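Local coordinates for protein nigerythrin (Desulfovibrio vulgaris subsp. vulgaris, PDB 1YUZ) that shows NADH peroxidase activity in vitro and carries a diiron centre in a ferritin-like helical bundle and a rubredoxin-like iron centre, at residues Ala38-Ala43 and Leu74-Leu79; Ala153-Ala158 and Ile180-Asp185; Ala53-Glu56 and Ile62-Leu65; Thr14-Val19 and Val141-Lys146. All blocks are in the same frame, centred on the assembly; numbering follows the deposited sequence.

Contact 1 (Ala38-Ala43 and Leu74-Leu79); sequences AGETGA and LIHIGL. With FE (Fe (III) ion), chain F.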
# COMPACT_ATOMS: atom_id res chain seq x y z
N ALA B 38 19.01 -11.91 -4.24
CA ALA B 38 19.09 -12.21 -2.81
C ALA B 38 17.83 -11.71 -2.11
O ALA B 38 17.22 -12.43 -1.32
CB ALA B 38 20.33 -11.55 -2.21
N GLY B 39 17.45 -10.48 -2.41
CA GLY B 39 16.26 -9.90 -1.81
C GLY B 39 15.00 -10.66 -2.16
O GLY B 39 14.15 -10.90 -1.30
N GLU B 40 14.86 -11.05 -3.42
CA GLU B 40 13.68 -11.79 -3.86
C GLU B 40 13.65 -13.19 -3.27
O GLU B 40 12.57 -13.74 -3.05
CB GLU B 40 13.64 -11.84 -5.38
CG GLU B 40 13.54 -10.45 -6.02
CD GLU B 40 12.21 -9.76 -5.74
OE1 GLU B 40 11.67 -9.89 -4.62
OE2 GLU B 40 11.71 -9.07 -6.65
N THR B 41 14.82 -13.76 -3.02
CA THR B 41 14.89 -15.09 -2.44
C THR B 41 14.33 -14.97 -1.02
O THR B 41 13.62 -15.85 -0.55
CB THR B 41 16.34 -15.60 -2.44
OG1 THR B 41 16.81 -15.66 -3.79
CG2 THR B 41 16.42 -16.99 -1.83
N GLY B 42 14.66 -13.87 -0.35
CA GLY B 42 14.14 -13.65 0.99
C GLY B 42 12.64 -13.41 0.94
O GLY B 42 11.90 -13.91 1.77
N ALA B 43 12.20 -12.63 -0.05
CA ALA B 43 10.78 -12.33 -0.20
C ALA B 43 9.99 -13.61 -0.44
O ALA B 43 8.90 -13.80 0.11
CB ALA B 43 10.56 -11.36 -1.35
N LEU B 74 9.52 -15.57 -7.68
CA LEU B 74 10.34 -16.61 -8.29
C LEU B 74 10.55 -16.28 -9.77
O LEU B 74 11.60 -16.59 -10.34
CB LEU B 74 9.67 -17.97 -8.12
CG LEU B 74 10.55 -19.18 -8.49
CD1 LEU B 74 11.84 -19.14 -7.67
CD2 LEU B 74 9.77 -20.46 -8.22
N ILE B 75 9.54 -15.67 -10.39
CA ILE B 75 9.63 -15.27 -11.79
C ILE B 75 10.68 -14.16 -11.88
O ILE B 75 11.50 -14.15 -12.80
CB ILE B 75 8.27 -14.77 -12.32
CG1 ILE B 75 7.31 -15.95 -12.47
CG2 ILE B 75 8.44 -14.04 -13.65
CD1 ILE B 75 5.91 -15.57 -12.85
N HIS B 76 10.67 -13.24 -10.92
CA HIS B 76 11.65 -12.16 -10.90
C HIS B 76 13.05 -12.74 -10.78
O HIS B 76 13.97 -12.33 -11.49
CB HIS B 76 11.37 -11.22 -9.73
CG HIS B 76 10.07 -10.47 -9.86
ND1 HIS B 76 9.51 -9.76 -8.82
CD2 HIS B 76 9.23 -10.34 -10.90
CE1 HIS B 76 8.38 -9.23 -9.22
NE2 HIS B 76 8.18 -9.56 -10.48
N ILE B 77 13.22 -13.69 -9.88
CA ILE B 77 14.52 -14.32 -9.70
C ILE B 77 14.98 -14.95 -11.01
O ILE B 77 16.14 -14.82 -11.40
CB ILE B 77 14.47 -15.40 -8.60
CG1 ILE B 77 14.28 -14.73 -7.24
CG2 ILE B 77 15.74 -16.25 -8.63
CD1 ILE B 77 13.95 -15.69 -6.13
N GLY B 78 14.06 -15.63 -11.69
CA GLY B 78 14.40 -16.26 -12.96
C GLY B 78 14.89 -15.26 -13.98
O GLY B 78 15.87 -15.51 -14.68
N LEU B 79 14.20 -14.12 -14.08
CA LEU B 79 14.59 -13.09 -15.04
C LEU B 79 15.96 -12.51 -14.71
O LEU B 79 16.78 -12.30 -15.60
CB LEU B 79 13.55 -11.96 -15.04
CG LEU B 79 12.15 -12.31 -15.54
CD1 LEU B 79 11.24 -11.11 -15.34
CD2 LEU B 79 12.20 -12.71 -17.01
FE FE F . 10.08 -8.61 -5.05
O HOH W 1 8.55 -8.33 -3.84
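His76 is the first residue of Leu74-Leu79 to meet Ala38-Ala43, and the ring edge makes the polar contact: ND1 donates a hydrogen bond to Glu40 OE2 at 3.2 Å. The N-H...O angle is 147°. OE2 is tilted from the imidazole plane, and ND1 meets it from above the carboxylate plane rather than within it. ND1 also makes a weak hydrogen bond to Glu73 OE1. The Glu40 carboxylate chelates the ferric ion with both oxygens, OE1 lying 2.1 Å and OE2 2.3 Å from the iron. A sharp bend of the Glu40 chain at chi2 (-67°) turns the carboxylate to the metal. Water 1, together with Glu73, Glu118 and Glu149, completes the iron's ligands, while Tyr123 OH makes a further hydrogen bond to Glu40 OE2.

One residue on, Ile77 supplies the apolar half of the contact. Its CG1 packs on Glu40 CB at 3.5 Å, and CD1 continues to Thr41 OG1 at 3.7 Å, the two side chains crossing at about a right angle. Thr41 OG1 hydrogen-bonds within its own helix, to Ile37 O. The two helical segments run nearly antiparallel (159°), with their axes 9.1 Å apart at closest approach.

His76 is here a second-shell residue that probably helps to orient the first-shell carboxylate of Glu40. Its ND1 lies 4.0 Å from the ferric ion, which sits at the ring edge and in its plane, too far for a bond in this partially reduced state. Such placement is consistent with iron movement toward this histidine on further reduction, as in rubrerythrin.

Contact 2 (Ala153-Ala158 and Ile180-Asp185); sequences AERYLA and IHKGED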
# COMPACT_ATOMS: atom_id res chain seq x y z
N ALA B 153 1.86 -4.61 -3.81
CA ALA B 153 1.58 -3.74 -2.67
C ALA B 153 0.08 -3.45 -2.60
O ALA B 153 -0.53 -3.54 -1.54
CB ALA B 153 2.37 -2.44 -2.78
N GLU B 154 -0.51 -3.10 -3.74
CA GLU B 154 -1.94 -2.80 -3.76
C GLU B 154 -2.77 -4.03 -3.39
O GLU B 154 -3.74 -3.92 -2.64
CB GLU B 154 -2.37 -2.28 -5.13
CG GLU B 154 -3.84 -1.94 -5.18
CD GLU B 154 -4.30 -1.43 -6.53
OE1 GLU B 154 -5.53 -1.27 -6.71
OE2 GLU B 154 -3.45 -1.18 -7.41
N ARG B 155 -2.39 -5.19 -3.91
CA ARG B 155 -3.12 -6.42 -3.61
C ARG B 155 -3.08 -6.72 -2.12
O ARG B 155 -4.07 -7.13 -1.53
CB ARG B 155 -2.52 -7.59 -4.40
CG ARG B 155 -2.81 -7.54 -5.91
CD ARG B 155 -4.02 -8.39 -6.29
NE ARG B 155 -5.23 -8.04 -5.56
CZ ARG B 155 -5.94 -6.93 -5.76
NH1 ARG B 155 -5.55 -6.05 -6.67
NH2 ARG B 155 -7.04 -6.71 -5.04
N TYR B 156 -1.92 -6.50 -1.49
CA TYR B 156 -1.80 -6.76 -0.06
C TYR B 156 -2.65 -5.79 0.75
O TYR B 156 -3.29 -6.18 1.72
CB TYR B 156 -0.33 -6.65 0.37
CG TYR B 156 0.52 -7.85 -0.01
CD1 TYR B 156 1.88 -7.70 -0.25
CD2 TYR B 156 -0.02 -9.13 -0.05
CE1 TYR B 156 2.69 -8.80 -0.52
CE2 TYR B 156 0.77 -10.24 -0.31
CZ TYR B 156 2.12 -10.07 -0.54
OH TYR B 156 2.92 -11.18 -0.78
N LEU B 157 -2.68 -4.52 0.35
CA LEU B 157 -3.48 -3.54 1.07
C LEU B 157 -4.97 -3.83 0.89
O LEU B 157 -5.76 -3.68 1.82
CB LEU B 157 -3.14 -2.12 0.60
CG LEU B 157 -1.70 -1.69 0.92
CD1 LEU B 157 -1.37 -0.39 0.21
CD2 LEU B 157 -1.53 -1.53 2.41
N ALA B 158 -5.36 -4.26 -0.31
CA ALA B 158 -6.76 -4.59 -0.57
C ALA B 158 -7.16 -5.76 0.31
O ALA B 158 -8.24 -5.77 0.91
CB ALA B 158 -6.95 -4.94 -2.04
N ILE B 180 -0.37 -9.82 -10.87
CA ILE B 180 -1.40 -10.64 -10.27
C ILE B 180 -2.72 -9.91 -10.37
O ILE B 180 -2.80 -8.73 -10.03
CB ILE B 180 -1.11 -10.92 -8.78
CG1 ILE B 180 0.14 -11.79 -8.65
CG2 ILE B 180 -2.32 -11.60 -8.13
CD1 ILE B 180 0.63 -11.96 -7.23
N HIS B 181 -3.74 -10.60 -10.84
CA HIS B 181 -5.07 -10.02 -10.95
C HIS B 181 -6.02 -10.80 -10.06
O HIS B 181 -5.96 -12.03 -10.01
CB HIS B 181 -5.58 -10.09 -12.39
CG HIS B 181 -6.73 -9.17 -12.65
ND1 HIS B 181 -6.56 -7.87 -13.05
CD2 HIS B 181 -8.07 -9.35 -12.50
CE1 HIS B 181 -7.74 -7.28 -13.15
NE2 HIS B 181 -8.67 -8.16 -12.82
N LYS B 182 -6.89 -10.10 -9.36
CA LYS B 182 -7.88 -10.74 -8.50
C LYS B 182 -9.18 -10.83 -9.27
O LYS B 182 -9.77 -9.82 -9.63
CB LYS B 182 -8.10 -9.94 -7.21
CG LYS B 182 -9.16 -10.54 -6.30
CD LYS B 182 -9.30 -9.75 -5.01
CE LYS B 182 -10.38 -10.34 -4.10
NZ LYS B 182 -11.75 -10.19 -4.67
N GLY B 183 -9.62 -12.05 -9.54
CA GLY B 183 -10.86 -12.22 -10.28
C GLY B 183 -10.63 -12.44 -11.77
O GLY B 183 -9.50 -12.45 -12.24
N GLU B 184 -11.73 -12.58 -12.50
CA GLU B 184 -11.70 -12.85 -13.94
C GLU B 184 -11.81 -11.64 -14.85
O GLU B 184 -11.62 -11.77 -16.07
CB GLU B 184 -12.83 -13.82 -14.30
CG GLU B 184 -12.93 -15.03 -13.41
CD GLU B 184 -11.67 -15.86 -13.42
OE1 GLU B 184 -11.21 -16.23 -14.53
OE2 GLU B 184 -11.14 -16.14 -12.33
N ASP B 185 -12.12 -10.48 -14.30
CA ASP B 185 -12.31 -9.29 -15.12
C ASP B 185 -11.07 -8.62 -15.72
O ASP B 185 -10.71 -7.51 -15.35
CB ASP B 185 -13.10 -8.24 -14.33
CG ASP B 185 -13.79 -7.22 -15.23
OD1 ASP B 185 -13.10 -6.60 -16.07
OD2 ASP B 185 -15.02 -7.05 -15.09
O HOH W 2 -4.10 -6.37 -9.49
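The junction between the ferritin-like helical bundle and the rubredoxin-like domain is made here by Arg155, on helix 136-161, against Ile180 and Lys182 of the edge strand 180-182. Arg155 does not extend straight. Its chain bends at chi2 (-96°) and again at chi3 (56°), which folds the guanidinium alongside the strand. At the bend, CD lies 4.1 Å from Ile180 CG2, a loose apolar touch between chains that pass obliquely.

Farther out, Lys182 CB stands over one face of the guanidinium, 3.6 Å above its plane and displaced toward the rim. The lysine chain crosses the arginine at about a right angle, bringing CD to 3.8 Å from Arg155 NH2. Lys182 NZ, 5.9 Å from that NH2, is directed to Asp169 and Asp167, with which it forms salt bridges.

The polar link is indirect. Water 2 accepts from Arg155 NH1 at 3.2 Å and donates to Ile180 O at 2.7 Å, so helix and strand share a hydrogen-bonded bridge without direct polar contact. Ile180 also packs on Phe171 and Leu173 of its own sheet, and its side chain comes within about 4 Å of that of the iron ligand His152.

Aliphatic contact, a guanidinium face and one water thus join the two domains, while the two aspartates probably offset the charge of Lys182, which would ease its approach to Arg155.

Contact 3 (Ala53-Glu56 and Ile62-Leu65); sequences AARE and IARL
The Arg55 guanidinium has the methyl of Ala63 over one face: Ala63 CB lies 3.8 Å above the plane, displaced toward the rim. Arg64 approaches the same group obliquely, with its CG 3.7 Å from Arg55 NH2. The two guanidinium planes are turned 51° against each other, and the arginine chains cross at about a right angle. Their heads do not meet, since Arg55 NH2 and Arg64 NE remain 5.5 Å apart. Each has its own acid: Arg55 NE forms a salt bridge with Glu67, and Arg64 NH2 with Glu60.

An extended course from CG to NE (chi2 -180°) carries the Arg55 chain past the Ala63 methyl toward Arg64. Along this path Arg55 CG comes within 3.2 Å of Ala63 CB, a short carbon-carbon distance. Next to the arginine chain the two helices approach closely through alanines. Ala54 CB touches Ala63 CB at 3.7 Å, and the CA atoms of Ala54 and Ala63 are only 5.0 Å apart, a spacing that small side chains permit. Ile62 CG2 adds a looser apolar touch, 4.2 Å from Ala54 CB.

The contact ties the end of helix 29-56 to the start of helix 60-87, forming the closed end of a helical hairpin away from the iron sites. Ile62 packs on Cys104 and Leu108 of helix 104-132, whereas Leu65 packs against Tyr156 on helix 136-161. Toward the rubredoxin-like sheet, Arg64 touches Phe171 of strand 171-173, and its NH1 hydrogen-bonds to the carbonyls of Asp169 and Tyr202.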
# COMPACT_ATOMS: atom_id res chain seq x y z
N ALA B 53 1.04 -19.68 7.26
CA ALA B 53 0.43 -19.13 8.47
C ALA B 53 -1.01 -18.70 8.19
O ALA B 53 -1.91 -18.94 9.00
CB ALA B 53 1.24 -17.95 8.99
N ALA B 54 -1.24 -18.07 7.04
CA ALA B 54 -2.57 -17.61 6.67
C ALA B 54 -3.55 -18.79 6.63
O ALA B 54 -4.68 -18.68 7.13
CB ALA B 54 -2.54 -16.91 5.32
N ARG B 55 -3.13 -19.90 6.05
CA ARG B 55 -4.00 -21.07 5.98
C ARG B 55 -4.32 -21.58 7.38
O ARG B 55 -5.47 -21.93 7.66
CB ARG B 55 -3.34 -22.18 5.15
CG ARG B 55 -3.37 -21.90 3.66
CD ARG B 55 -2.73 -23.00 2.83
NE ARG B 55 -2.78 -22.69 1.40
CZ ARG B 55 -3.89 -22.72 0.67
NH1 ARG B 55 -5.05 -23.07 1.21
NH2 ARG B 55 -3.84 -22.39 -0.61
N GLU B 56 -3.32 -21.63 8.24
CA GLU B 56 -3.54 -22.10 9.61
C GLU B 56 -4.50 -21.16 10.33
O GLU B 56 -5.30 -21.59 11.16
CB GLU B 56 -2.22 -22.16 10.37
CG GLU B 56 -1.14 -22.98 9.70
CD GLU B 56 0.16 -22.95 10.47
OE1 GLU B 56 0.61 -21.83 10.82
OE2 GLU B 56 0.74 -24.02 10.73
N ILE B 62 -6.29 -15.24 1.39
CA ILE B 62 -5.06 -14.49 1.60
C ILE B 62 -3.86 -15.43 1.43
O ILE B 62 -2.83 -15.02 0.89
CB ILE B 62 -5.04 -13.82 3.00
CG1 ILE B 62 -6.03 -12.65 3.00
CG2 ILE B 62 -3.63 -13.33 3.33
CD1 ILE B 62 -6.25 -12.02 4.36
N ALA B 63 -3.99 -16.68 1.86
CA ALA B 63 -2.91 -17.64 1.70
C ALA B 63 -2.61 -17.78 0.21
O ALA B 63 -1.45 -17.84 -0.20
CB ALA B 63 -3.30 -18.98 2.29
N ARG B 64 -3.66 -17.85 -0.59
CA ARG B 64 -3.49 -17.98 -2.03
C ARG B 64 -2.80 -16.75 -2.61
O ARG B 64 -2.01 -16.86 -3.55
CB ARG B 64 -4.84 -18.22 -2.72
CG ARG B 64 -5.41 -19.61 -2.46
CD ARG B 64 -6.62 -19.91 -3.33
NE ARG B 64 -7.85 -19.28 -2.85
CZ ARG B 64 -8.44 -18.24 -3.42
NH1 ARG B 64 -7.92 -17.68 -4.51
NH2 ARG B 64 -9.57 -17.75 -2.92
N LEU B 65 -3.09 -15.57 -2.06
CA LEU B 65 -2.45 -14.36 -2.54
C LEU B 65 -0.95 -14.41 -2.22
O LEU B 65 -0.12 -14.07 -3.05
CB LEU B 65 -3.08 -13.12 -1.89
CG LEU B 65 -2.40 -11.79 -2.25
CD1 LEU B 65 -2.34 -11.61 -3.77
CD2 LEU B 65 -3.14 -10.64 -1.60

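Contact 4 (Thr14-Val19 and Val141-Lys146); sequences TNFNMV and VFTRAK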
# COMPACT_ATOMS: atom_id res chain seq x y z
N THR B 14 5.59 7.40 -15.48
CA THR B 14 6.04 8.43 -14.55
C THR B 14 6.08 8.03 -13.07
O THR B 14 6.08 8.89 -12.19
CB THR B 14 5.21 9.72 -14.71
OG1 THR B 14 3.83 9.45 -14.43
CG2 THR B 14 5.34 10.25 -16.13
N ASN B 15 6.11 6.73 -12.80
CA ASN B 15 6.20 6.27 -11.41
C ASN B 15 7.48 5.46 -11.21
O ASN B 15 7.51 4.48 -10.47
CB ASN B 15 4.96 5.46 -11.01
CG ASN B 15 4.72 4.25 -11.89
OD1 ASN B 15 5.37 4.07 -12.93
ND2 ASN B 15 3.77 3.41 -11.49
N PHE B 16 8.55 5.88 -11.88
CA PHE B 16 9.83 5.19 -11.78
C PHE B 16 10.87 5.92 -10.94
O PHE B 16 12.03 5.53 -10.91
CB PHE B 16 10.40 4.93 -13.17
CG PHE B 16 9.82 3.72 -13.84
CD1 PHE B 16 8.48 3.69 -14.22
CD2 PHE B 16 10.60 2.60 -14.08
CE1 PHE B 16 7.93 2.56 -14.82
CE2 PHE B 16 10.07 1.46 -14.69
CZ PHE B 16 8.73 1.44 -15.06
N ASN B 17 10.46 6.97 -10.25
CA ASN B 17 11.40 7.71 -9.43
C ASN B 17 11.78 6.95 -8.17
O ASN B 17 11.00 6.16 -7.63
CB ASN B 17 10.83 9.08 -9.06
CG ASN B 17 10.68 9.97 -10.27
OD1 ASN B 17 11.65 10.22 -10.99
ND2 ASN B 17 9.47 10.46 -10.50
N MET B 18 13.01 7.17 -7.71
CA MET B 18 13.52 6.54 -6.51
C MET B 18 13.37 7.54 -5.37
O MET B 18 13.64 8.73 -5.55
CB MET B 18 15.00 6.19 -6.68
CG MET B 18 15.70 5.73 -5.41
SD MET B 18 17.51 5.79 -5.52
CE MET B 18 17.80 7.50 -5.04
N VAL B 19 12.93 7.07 -4.21
CA VAL B 19 12.78 7.96 -3.06
C VAL B 19 14.15 8.60 -2.80
O VAL B 19 15.17 7.91 -2.80
CB VAL B 19 12.31 7.18 -1.81
CG1 VAL B 19 10.93 6.60 -2.06
CG2 VAL B 19 13.29 6.07 -1.46
N VAL B 141 14.59 -6.07 -17.25
CA VAL B 141 14.28 -6.98 -16.16
C VAL B 141 13.87 -6.25 -14.88
O VAL B 141 12.86 -6.59 -14.26
CB VAL B 141 15.47 -7.92 -15.88
CG1 VAL B 141 15.23 -8.70 -14.59
CG2 VAL B 141 15.65 -8.88 -17.05
N PHE B 142 14.65 -5.26 -14.48
CA PHE B 142 14.36 -4.50 -13.27
C PHE B 142 13.03 -3.76 -13.40
O PHE B 142 12.30 -3.60 -12.42
CB PHE B 142 15.48 -3.50 -12.98
CG PHE B 142 16.74 -4.12 -12.45
CD1 PHE B 142 17.98 -3.57 -12.76
CD2 PHE B 142 16.70 -5.23 -11.60
CE1 PHE B 142 19.15 -4.09 -12.23
CE2 PHE B 142 17.87 -5.76 -11.06
CZ PHE B 142 19.10 -5.19 -11.38
N THR B 143 12.73 -3.28 -14.60
CA THR B 143 11.48 -2.57 -14.85
C THR B 143 10.29 -3.50 -14.67
O THR B 143 9.31 -3.14 -14.00
CB THR B 143 11.45 -2.00 -16.28
OG1 THR B 143 12.35 -0.88 -16.37
CG2 THR B 143 10.05 -1.54 -16.66
N ARG B 144 10.36 -4.69 -15.26
CA ARG B 144 9.28 -5.65 -15.14
C ARG B 144 9.02 -5.99 -13.67
O ARG B 144 7.87 -6.00 -13.23
CB ARG B 144 9.58 -6.93 -15.93
CG ARG B 144 9.44 -6.78 -17.44
CD ARG B 144 8.87 -8.05 -18.07
NE ARG B 144 8.62 -7.91 -19.51
CZ ARG B 144 7.84 -6.97 -20.04
NH1 ARG B 144 7.22 -6.10 -19.25
NH2 ARG B 144 7.67 -6.90 -21.35
N ALA B 145 10.08 -6.25 -12.92
CA ALA B 145 9.94 -6.58 -11.51
C ALA B 145 9.33 -5.40 -10.76
O ALA B 145 8.36 -5.57 -10.01
CB ALA B 145 11.30 -6.94 -10.91
N LYS B 146 9.88 -4.21 -10.97
CA LYS B 146 9.42 -2.99 -10.32
C LYS B 146 7.92 -2.77 -10.49
O LYS B 146 7.22 -2.44 -9.53
CB LYS B 146 10.21 -1.79 -10.86
CG LYS B 146 9.79 -0.42 -10.35
CD LYS B 146 8.70 0.21 -11.22
CE LYS B 146 8.42 1.65 -10.83
NZ LYS B 146 7.69 1.77 -9.54
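Phe16, Lys146 and the backbone of Asn15 make the tightly packed part of this contact. Lys146 CE sits over the centre of the Phe16 ring, 3.8 Å from the centroid and 8° off the ring normal, a clear CH-pi arrangement. Thr143 approaches the same ring from another direction: its CG2 lies in the ring plane at the edge, 3.6 Å from both Phe16 CE2 and CZ. Face and edge are therefore engaged by residues one turn apart on helix 136-161, although Phe16 remains partly exposed and its segment is irregular chain. Thr143 OG1 is tied back to Val139 O in that helix. Bends at chi2 (-89°) and chi4 (-73°) carry the lysine across the ring and then turn NZ off toward the Asn15 carbonyl. There Lys146 NZ comes to 2.9 Å from Asn15 O, a close approach but only a weak hydrogen bond.

The loose side lies around these groups. Asn15 OD1 stays 4.4 Å from Lys146 CE, hardly more than grazing it. The ammonium stands 5.2 Å from the Phe16 centroid, where cation-pi attraction can be weak at most.

A stronger polar partner for NZ comes from the second subunit, where Tyr160 OH hydrogen-bonds to it. Thr14 and Asn17 likewise bond to that subunit, so the N-terminal segment is held between its own bundle and the partner. The implication is a division of labour within one side chain: its methylenes pack on the aromatic face, while its ammonium, weakly bonded to Asn15 O, hydrogen-bonds across the dimer interface.

Contacts 1 and 4 adjoin near the diiron site, their centres about 16 Å apart: His76 NE2 packs on Ala145 CA at 3.6 Å. Contact 1 supplies an iron ligand, whereas the Lys146 side chain of contact 4 stays about 9 Å from the ferric ion of the diiron site. Contacts 2 and 3 also touch, Arg155 O meeting Leu65 CD2 at 3.6 Å, and contact 2 brings the Ile180 side chain to within about 7 Å of the ferrous ion from the rubredoxin-like side. Contacts 1 and 3 join the same two helices, with centres about 20 Å apart, one at the metals and the other at the hairpin end. Contacts 2 and 4 share helix 136-161, and both reach the second subunit.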